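Local coordinates for protein VP1 (Polyomavirus HPyV7, PDB 4PCH) that probably serves as the major structural protein of a polyomavirus capsid, assembling into pentamers and taking part in attachment to host cells, at residues D18-P29 against G257-Q268. Residues are numbered along the deposited sequence; the frame is centred on the assembly and turned at random.
Sequences DTQYKVEAVLLP and GYGRFFRVHCRQ
Residues 20-27 and 259-268 run antiparallel as neighbouring strands, their axes 4.5 Å apart at closest, and the hydrogen-bonded pairs Tyr21–Cys266, Val23–Val264, Ala25–Phe262 and Leu27–Arg260 each exchange two backbone bonds. The shortest of these joins Cys266 N to Tyr21 O at 2.7 Å, although the angle at its hydrogen is only 146°. Near Thr19 and Gln268 a water accepts from Gln268 N and lies 3.1 Å from Thr19 O.

Lys22, Glu24, Val26, Phe261, Arg263 and His265 share one face of the sheet. Glu24 and Arg263 extend alongside each other and form a salt bridge, OE2 of Glu24 standing 3.2 Å from NE of Arg263. The bond uses the anti side of the carboxylate and lies 30° out of its plane; a bend at chi3 (-55°) turns the guanidinium toward it, while NH2 of Arg263 reaches Glu89 on strand 79-93. Phe261 lies against both partners: its CZ sits over one face of the guanidinium, displaced from the centre of the group, and its edge meets the Glu24 carboxylate, with CE1 3.7 Å from OE1. Val26 CG2 touches the same ring edge at CD1.

Both strands belong to the jelly roll of VP1, in which strand 253-271 also pairs with strands 79-93 and 224-236. On the other face, Leu27 crosses Phe262, CD1 of the leucine approaching CD1 of the ring to 3.9 Å, and both side chains also touch Leu227. Val23 CG1 packs against Val264 CB, and the side chains of Val23 and Ala25 both touch Ile66. At the Leu28–Pro29 end, Pro29 CG lies 3.3 Å from Gly257 O, and the proline also packs on Val154 of a neighbouring subunit.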
ATOM      1  N   ASP B  18      29.385  29.697  10.566  1.00 29.37           N
ATOM      2  CA  ASP B  18      30.585  28.864  10.592  1.00 30.14           C
ATOM      3  C   ASP B  18      30.423  27.489  11.269  1.00 28.05           C
ATOM      4  O   ASP B  18      31.224  26.602  11.007  1.00 27.62           O
ATOM      5  CB  ASP B  18      31.755  29.602  11.224  1.00 34.59           C
ATOM      6  CG  ASP B  18      32.228  30.795  10.383  1.00 38.30           C
ATOM      7  OD1 ASP B  18      31.925  30.875   9.173  1.00 41.22           O
ATOM      8  OD2 ASP B  18      32.903  31.654  10.959  1.00 45.30           O
ATOM      9  N   THR B  19      29.398  27.292  12.091  1.00 24.86           N
ATOM     10  CA  THR B  19      29.245  26.008  12.807  1.00 22.71           C
ATOM     11  C   THR B  19      28.170  25.096  12.184  1.00 20.22           C
ATOM     12  O   THR B  19      27.778  24.095  12.752  1.00 18.11           O
ATOM     13  CB  THR B  19      29.002  26.242  14.313  1.00 23.62           C
ATOM     14  OG1 THR B  19      27.707  26.822  14.516  1.00 24.26           O
ATOM     15  CG2 THR B  19      30.102  27.162  14.899  1.00 24.92           C
ATOM     16  N   GLN B  20      27.703  25.446  10.994  1.00 20.55           N
ATOM     17  CA  GLN B  20      26.764  24.610  10.250  1.00 20.28           C
ATOM     18  C   GLN B  20      27.290  24.435   8.844  1.00 21.09           C
ATOM     19  O   GLN B  20      27.944  25.330   8.330  1.00 22.07           O
ATOM     20  CB  GLN B  20      25.387  25.259  10.217  1.00 24.84           C
ATOM     21  CG  GLN B  20      24.766  25.427  11.589  1.00 26.15           C
ATOM     22  CD  GLN B  20      23.456  26.185  11.540  1.00 30.89           C
ATOM     23  OE1 GLN B  20      22.379  25.588  11.566  1.00 31.62           O
ATOM     24  NE2 GLN B  20      23.541  27.495  11.430  1.00 31.63           N
ATOM     25  N   TYR B  21      27.071  23.266   8.235  1.00 19.16           N
ATOM     26  CA  TYR B  21      27.570  23.014   6.889  1.00 18.85           C
ATOM     27  C   TYR B  21      26.675  21.971   6.266  1.00 20.16           C
ATOM     28  O   TYR B  21      26.231  21.054   6.938  1.00 20.04           O
ATOM     29  CB  TYR B  21      29.010  22.498   6.912  1.00 21.00           C
ATOM     30  CG  TYR B  21      29.611  22.116   5.564  1.00 22.15           C
ATOM     31  CD1 TYR B  21      30.042  23.070   4.678  1.00 28.84           C
ATOM     32  CD2 TYR B  21      29.744  20.779   5.195  1.00 24.19           C
ATOM     33  CE1 TYR B  21      30.596  22.712   3.455  1.00 24.77           C
ATOM     34  CE2 TYR B  21      30.310  20.418   3.998  1.00 26.80           C
ATOM     35  CZ  TYR B  21      30.721  21.386   3.120  1.00 28.33           C
ATOM     36  OH  TYR B  21      31.267  21.009   1.909  1.00 31.41           O
ATOM     37  N   LYS B  22      26.416  22.123   4.982  1.00 19.79           N
ATOM     38  CA  LYS B  22      25.679  21.110   4.274  1.00 19.19           C
ATOM     39  C   LYS B  22      26.453  20.744   3.032  1.00 19.96           C
ATOM     40  O   LYS B  22      27.149  21.584   2.437  1.00 21.95           O
ATOM     41  CB  LYS B  22      24.245  21.567   3.961  1.00 22.55           C
ATOM     42  CG  LYS B  22      24.100  22.939   3.370  1.00 30.01           C
ATOM     43  CD  LYS B  22      22.631  23.342   3.308  1.00 35.62           C
ATOM     44  CE  LYS B  22      22.486  24.776   2.842  1.00 41.25           C
ATOM     45  NZ  LYS B  22      21.090  25.279   2.991  1.00 47.61           N
ATOM     46  N   VAL B  23      26.349  19.494   2.640  1.00 20.12           N
ATOM     47  CA  VAL B  23      27.015  19.074   1.427  1.00 20.92           C
ATOM     48  C   VAL B  23      26.106  18.165   0.623  1.00 18.46           C
ATOM     49  O   VAL B  23      25.258  17.490   1.189  1.00 15.63           O
ATOM     50  CB  VAL B  23      28.342  18.398   1.748  1.00 23.96           C
ATOM     51  CG1 VAL B  23      28.133  17.142   2.581  1.00 23.14           C
ATOM     52  CG2 VAL B  23      29.132  18.120   0.472  1.00 28.78           C
ATOM     53  N   GLU B  24      26.310  18.177  -0.694  1.00 17.64           N
ATOM     54  CA  GLU B  24      25.482  17.393  -1.640  1.00 17.39           C
ATOM     55  C   GLU B  24      26.381  16.420  -2.391  1.00 18.83           C
ATOM     56  O   GLU B  24      27.555  16.716  -2.629  1.00 19.95           O
ATOM     57  CB  GLU B  24      24.790  18.308  -2.653  1.00 20.43           C
ATOM     58  CG  GLU B  24      23.680  19.177  -2.048  1.00 26.29           C
ATOM     59  CD  GLU B  24      22.898  20.039  -3.044  1.00 29.29           C
ATOM     60  OE1 GLU B  24      23.130  19.991  -4.283  1.00 28.10           O
ATOM     61  OE2 GLU B  24      22.019  20.799  -2.560  1.00 36.11           O
ATOM     62  N   ALA B  25      25.813  15.303  -2.812  1.00 14.54           N
ATOM     63  CA  ALA B  25      26.504  14.374  -3.674  1.00 16.20           C
ATOM     64  C   ALA B  25      25.477  13.558  -4.430  1.00 16.30           C
ATOM     65  O   ALA B  25      24.355  13.361  -3.950  1.00 14.82           O
ATOM     66  CB  ALA B  25      27.401  13.450  -2.878  1.00 18.95           C
ATOM     67  N   VAL B  26      25.868  13.105  -5.622  1.00 14.59           N
ATOM     68  CA  VAL B  26      25.080  12.104  -6.324  1.00 13.11           C
ATOM     69  C   VAL B  26      25.937  10.854  -6.525  1.00 13.92           C
ATOM     70  O   VAL B  26      26.970  10.925  -7.190  1.00 16.64           O
ATOM     71  CB  VAL B  26      24.587  12.593  -7.676  1.00 14.21           C
ATOM     72  CG1 VAL B  26      23.778  11.494  -8.355  1.00 16.22           C
ATOM     73  CG2 VAL B  26      23.775  13.868  -7.513  1.00 15.80           C
ATOM     74  N   LEU B  27      25.517   9.763  -5.904  1.00 11.62           N
ATOM     75  CA  LEU B  27      26.188   8.469  -5.991  1.00 12.48           C
ATOM     76  C   LEU B  27      25.645   7.820  -7.242  1.00 13.79           C
ATOM     77  O   LEU B  27      24.431   7.738  -7.440  1.00 13.95           O
ATOM     78  CB  LEU B  27      25.951   7.563  -4.799  1.00 12.67           C
ATOM     79  CG  LEU B  27      26.862   7.757  -3.575  1.00 13.09           C
ATOM     80  CD1 LEU B  27      26.717   9.190  -3.072  1.00 13.19           C
ATOM     81  CD2 LEU B  27      26.616   6.753  -2.470  1.00 15.67           C
ATOM     82  N   LEU B  28      26.564   7.361  -8.080  1.00 12.69           N
ATOM     83  CA  LEU B  28      26.233   6.783  -9.361  1.00 12.74           C
ATOM     84  C   LEU B  28      26.227   5.250  -9.272  1.00 12.01           C
ATOM     85  O   LEU B  28      26.990   4.660  -8.487  1.00 12.24           O
ATOM     86  CB  LEU B  28      27.255   7.208 -10.419  1.00 13.69           C
ATOM     87  CG  LEU B  28      27.508   8.699 -10.640  1.00 14.69           C
ATOM     88  CD1 LEU B  28      28.504   8.953 -11.756  1.00 18.82           C
ATOM     89  CD2 LEU B  28      26.195   9.428 -10.898  1.00 15.64           C
ATOM     90  N   PRO B  29      25.377   4.603 -10.068  1.00 11.10           N
ATOM     91  CA  PRO B  29      25.338   3.162 -10.012  1.00 11.62           C
ATOM     92  C   PRO B  29      26.614   2.511 -10.502  1.00 10.48           C
ATOM     93  O   PRO B  29      27.293   3.048 -11.364  1.00 12.44           O
ATOM     94  CB  PRO B  29      24.182   2.814 -10.951  1.00 10.99           C
ATOM     95  CG  PRO B  29      24.116   3.928 -11.898  1.00 11.87           C
ATOM     96  CD  PRO B  29      24.369   5.124 -11.025  1.00 12.65           C
ATOM     97  N   GLY B 257      18.945   2.603 -10.658  1.00 10.73           N
ATOM     98  CA  GLY B 257      18.686   4.047 -10.694  1.00 10.77           C
ATOM     99  C   GLY B 257      19.774   4.767 -11.458  1.00 11.44           C
ATOM    100  O   GLY B 257      20.870   4.255 -11.626  1.00 11.73           O
ATOM    101  N   TYR B 258      19.461   5.965 -11.948  1.00  9.98           N
ATOM    102  CA  TYR B 258      20.429   6.792 -12.638  1.00  9.24           C
ATOM    103  C   TYR B 258      21.447   7.410 -11.698  1.00 10.67           C
ATOM    104  O   TYR B 258      22.495   7.906 -12.114  1.00 13.69           O
ATOM    105  CB  TYR B 258      19.685   7.914 -13.323  1.00 10.80           C
ATOM    106  CG  TYR B 258      18.736   7.505 -14.426  1.00 10.77           C
ATOM    107  CD1 TYR B 258      18.885   6.293 -15.128  1.00 11.79           C
ATOM    108  CD2 TYR B 258      17.774   8.398 -14.865  1.00 11.05           C
ATOM    109  CE1 TYR B 258      18.045   5.986 -16.186  1.00 10.97           C
ATOM    110  CE2 TYR B 258      16.950   8.107 -15.954  1.00 10.58           C
ATOM    111  CZ  TYR B 258      17.093   6.896 -16.607  1.00 11.72           C
ATOM    112  OH  TYR B 258      16.270   6.658 -17.687  1.00 12.15           O
ATOM    113  N   GLY B 259      21.067   7.460 -10.433  1.00 11.86           N
ATOM    114  CA  GLY B 259      21.884   8.052  -9.379  1.00 10.03           C
ATOM    115  C   GLY B 259      21.062   8.158  -8.113  1.00 10.67           C
ATOM    116  O   GLY B 259      19.831   8.037  -8.133  1.00 12.69           O
ATOM    117  N   ARG B 260      21.733   8.370  -6.981  1.00 10.05           N
ATOM    118  CA  ARG B 260      21.055   8.645  -5.704  1.00 10.90           C
ATOM    119  C   ARG B 260      21.640   9.911  -5.110  1.00 11.98           C
ATOM    120  O   ARG B 260      22.832   9.961  -4.795  1.00 12.99           O
ATOM    121  CB  ARG B 260      21.090   7.506  -4.670  1.00 10.09           C
ATOM    122  CG  ARG B 260      20.414   7.919  -3.365  1.00 12.52           C
ATOM    123  CD  ARG B 260      20.214   6.774  -2.384  1.00 14.26           C
ATOM    124  NE  ARG B 260      19.090   5.910  -2.785  1.00 13.00           N
ATOM    125  CZ  ARG B 260      17.814   6.146  -2.484  1.00 14.80           C
ATOM    126  NH1 ARG B 260      17.454   7.226  -1.797  1.00 15.54           N
ATOM    127  NH2 ARG B 260      16.855   5.315  -2.890  1.00 16.08           N
ATOM    128  N   PHE B 261      20.776  10.920  -4.996  1.00 11.15           N
ATOM    129  CA  PHE B 261      21.106  12.228  -4.408  1.00 12.06           C
ATOM    130  C   PHE B 261      21.123  12.142  -2.893  1.00 12.22           C
ATOM    131  O   PHE B 261      20.253  11.535  -2.312  1.00 11.85           O
ATOM    132  CB  PHE B 261      20.084  13.285  -4.869  1.00 11.55           C
ATOM    133  CG  PHE B 261      20.257  14.640  -4.230  1.00 10.66           C
ATOM    134  CD1 PHE B 261      21.250  15.493  -4.663  1.00 12.02           C
ATOM    135  CD2 PHE B 261      19.432  15.046  -3.173  1.00 11.25           C
ATOM    136  CE1 PHE B 261      21.428  16.740  -4.098  1.00 14.81           C
ATOM    137  CE2 PHE B 261      19.608  16.293  -2.608  1.00 14.26           C
ATOM    138  CZ  PHE B 261      20.600  17.134  -3.055  1.00 15.41           C
ATOM    139  N   PHE B 262      22.073  12.844  -2.258  1.00 10.81           N
ATOM    140  CA  PHE B 262      22.073  13.047  -0.812  1.00 11.38           C
ATOM    141  C   PHE B 262      22.387  14.509  -0.541  1.00 12.44           C
ATOM    142  O   PHE B 262      23.249  15.086  -1.209  1.00 13.24           O
ATOM    143  CB  PHE B 262      23.179  12.263  -0.114  1.00 12.61           C
ATOM    144  CG  PHE B 262      23.007  10.765  -0.115  1.00 12.52           C
ATOM    145  CD1 PHE B 262      23.394  10.008  -1.208  1.00 12.30           C
ATOM    146  CD2 PHE B 262      22.478  10.108   1.006  1.00 14.25           C
ATOM    147  CE1 PHE B 262      23.292   8.620  -1.181  1.00 12.72           C
ATOM    148  CE2 PHE B 262      22.370   8.721   1.037  1.00 13.14           C
ATOM    149  CZ  PHE B 262      22.797   7.980  -0.070  1.00 12.70           C
ATOM    150  N   ARG B 263      21.688  15.110   0.425  1.00 12.34           N
ATOM    151  CA  ARG B 263      22.103  16.376   1.028  1.00 12.40           C
ATOM    152  C   ARG B 263      22.235  16.112   2.531  1.00 14.50           C
ATOM    153  O   ARG B 263      21.278  15.709   3.186  1.00 13.70           O
ATOM    154  CB  ARG B 263      21.067  17.492   0.791  1.00 14.74           C
ATOM    155  CG  ARG B 263      21.500  18.841   1.364  1.00 15.77           C
ATOM    156  CD  ARG B 263      20.466  19.940   1.183  1.00 17.53           C
ATOM    157  NE  ARG B 263      20.026  20.149  -0.197  1.00 16.85           N
ATOM    158  CZ  ARG B 263      18.908  19.669  -0.746  1.00 18.51           C
ATOM    159  NH1 ARG B 263      18.640  19.956  -2.014  1.00 17.91           N
ATOM    160  NH2 ARG B 263      18.068  18.859  -0.074  1.00 17.02           N
ATOM    161  N   VAL B 264      23.417  16.344   3.078  1.00 12.48           N
ATOM    162  CA  VAL B 264      23.672  16.003   4.481  1.00 13.95           C
ATOM    163  C   VAL B 264      23.857  17.310   5.235  1.00 15.49           C
ATOM    164  O   VAL B 264      24.699  18.144   4.840  1.00 14.56           O
ATOM    165  CB  VAL B 264      24.943  15.122   4.620  1.00 13.93           C
ATOM    166  CG1 VAL B 264      25.224  14.802   6.078  1.00 14.18           C
ATOM    167  CG2 VAL B 264      24.794  13.811   3.848  1.00 16.05           C
ATOM    168  N   HIS B 265      23.096  17.492   6.316  1.00 14.11           N
ATOM    169  CA  HIS B 265      23.187  18.692   7.128  1.00 14.85           C
ATOM    170  C   HIS B 265      23.976  18.438   8.381  1.00 15.04           C
ATOM    171  O   HIS B 265      23.686  17.501   9.116  1.00 14.40           O
ATOM    172  CB  HIS B 265      21.795  19.152   7.505  1.00 15.00           C
ATOM    173  CG  HIS B 265      20.915  19.383   6.326  1.00 15.60           C
ATOM    174  ND1 HIS B 265      20.664  20.644   5.825  1.00 19.12           N
ATOM    175  CD2 HIS B 265      20.224  18.523   5.545  1.00 16.70           C
ATOM    176  CE1 HIS B 265      19.855  20.545   4.785  1.00 20.04           C
ATOM    177  NE2 HIS B 265      19.588  19.269   4.589  1.00 16.68           N
ATOM    178  N   CYS B 266      24.964  19.290   8.621  1.00 14.40           N
ATOM    179  CA  CYS B 266      25.918  19.124   9.737  1.00 15.31           C
ATOM    180  C   CYS B 266      25.939  20.350  10.641  1.00 15.40           C
ATOM    181  O   CYS B 266      25.728  21.477  10.193  1.00 15.74           O
ATOM    182  CB  CYS B 266      27.329  18.908   9.216  1.00 15.43           C
ATOM    183  SG  CYS B 266      27.501  17.456   8.164  1.00 18.13           S
ATOM    184  N   ARG B 267      26.181  20.095  11.916  1.00 16.41           N
ATOM    185  CA  ARG B 267      26.440  21.133  12.914  1.00 17.00           C
ATOM    186  C   ARG B 267      27.654  20.658  13.719  1.00 15.95           C
ATOM    187  O   ARG B 267      28.169  19.571  13.486  1.00 17.47           O
ATOM    188  CB  ARG B 267      25.227  21.360  13.841  1.00 18.71           C
ATOM    189  CG  ARG B 267      24.865  20.146  14.685  1.00 18.44           C
ATOM    190  CD  ARG B 267      23.459  20.213  15.254  1.00 20.55           C
ATOM    191  NE  ARG B 267      23.126  18.960  15.927  1.00 20.63           N
ATOM    192  CZ  ARG B 267      21.889  18.530  16.167  1.00 24.32           C
ATOM    193  NH1 ARG B 267      20.830  19.287  15.853  1.00 25.13           N
ATOM    194  NH2 ARG B 267      21.712  17.349  16.751  1.00 22.79           N
ATOM    195  N   GLN B 268      28.137  21.477  14.632  1.00 17.45           N
ATOM    196  CA  GLN B 268      29.274  21.094  15.448  1.00 18.00           C
ATOM    197  C   GLN B 268      28.845  20.603  16.815  1.00 20.46           C
ATOM    198  O   GLN B 268      27.941  21.170  17.439  1.00 19.18           O
ATOM    199  CB  GLN B 268      30.245  22.253  15.550  1.00 18.94           C
ATOM    200  CG  GLN B 268      30.868  22.594  14.210  1.00 19.66           C
ATOM    201  CD  GLN B 268      31.883  23.727  14.273  1.00 21.44           C
ATOM    202  OE1 GLN B 268      32.229  24.249  15.340  1.00 22.19           O
ATOM    203  NE2 GLN B 268      32.393  24.100  13.104  1.00 23.08           N
TER
HETATM  204  O   HOH W   1      26.934  23.896  15.713  1.00 21.94           O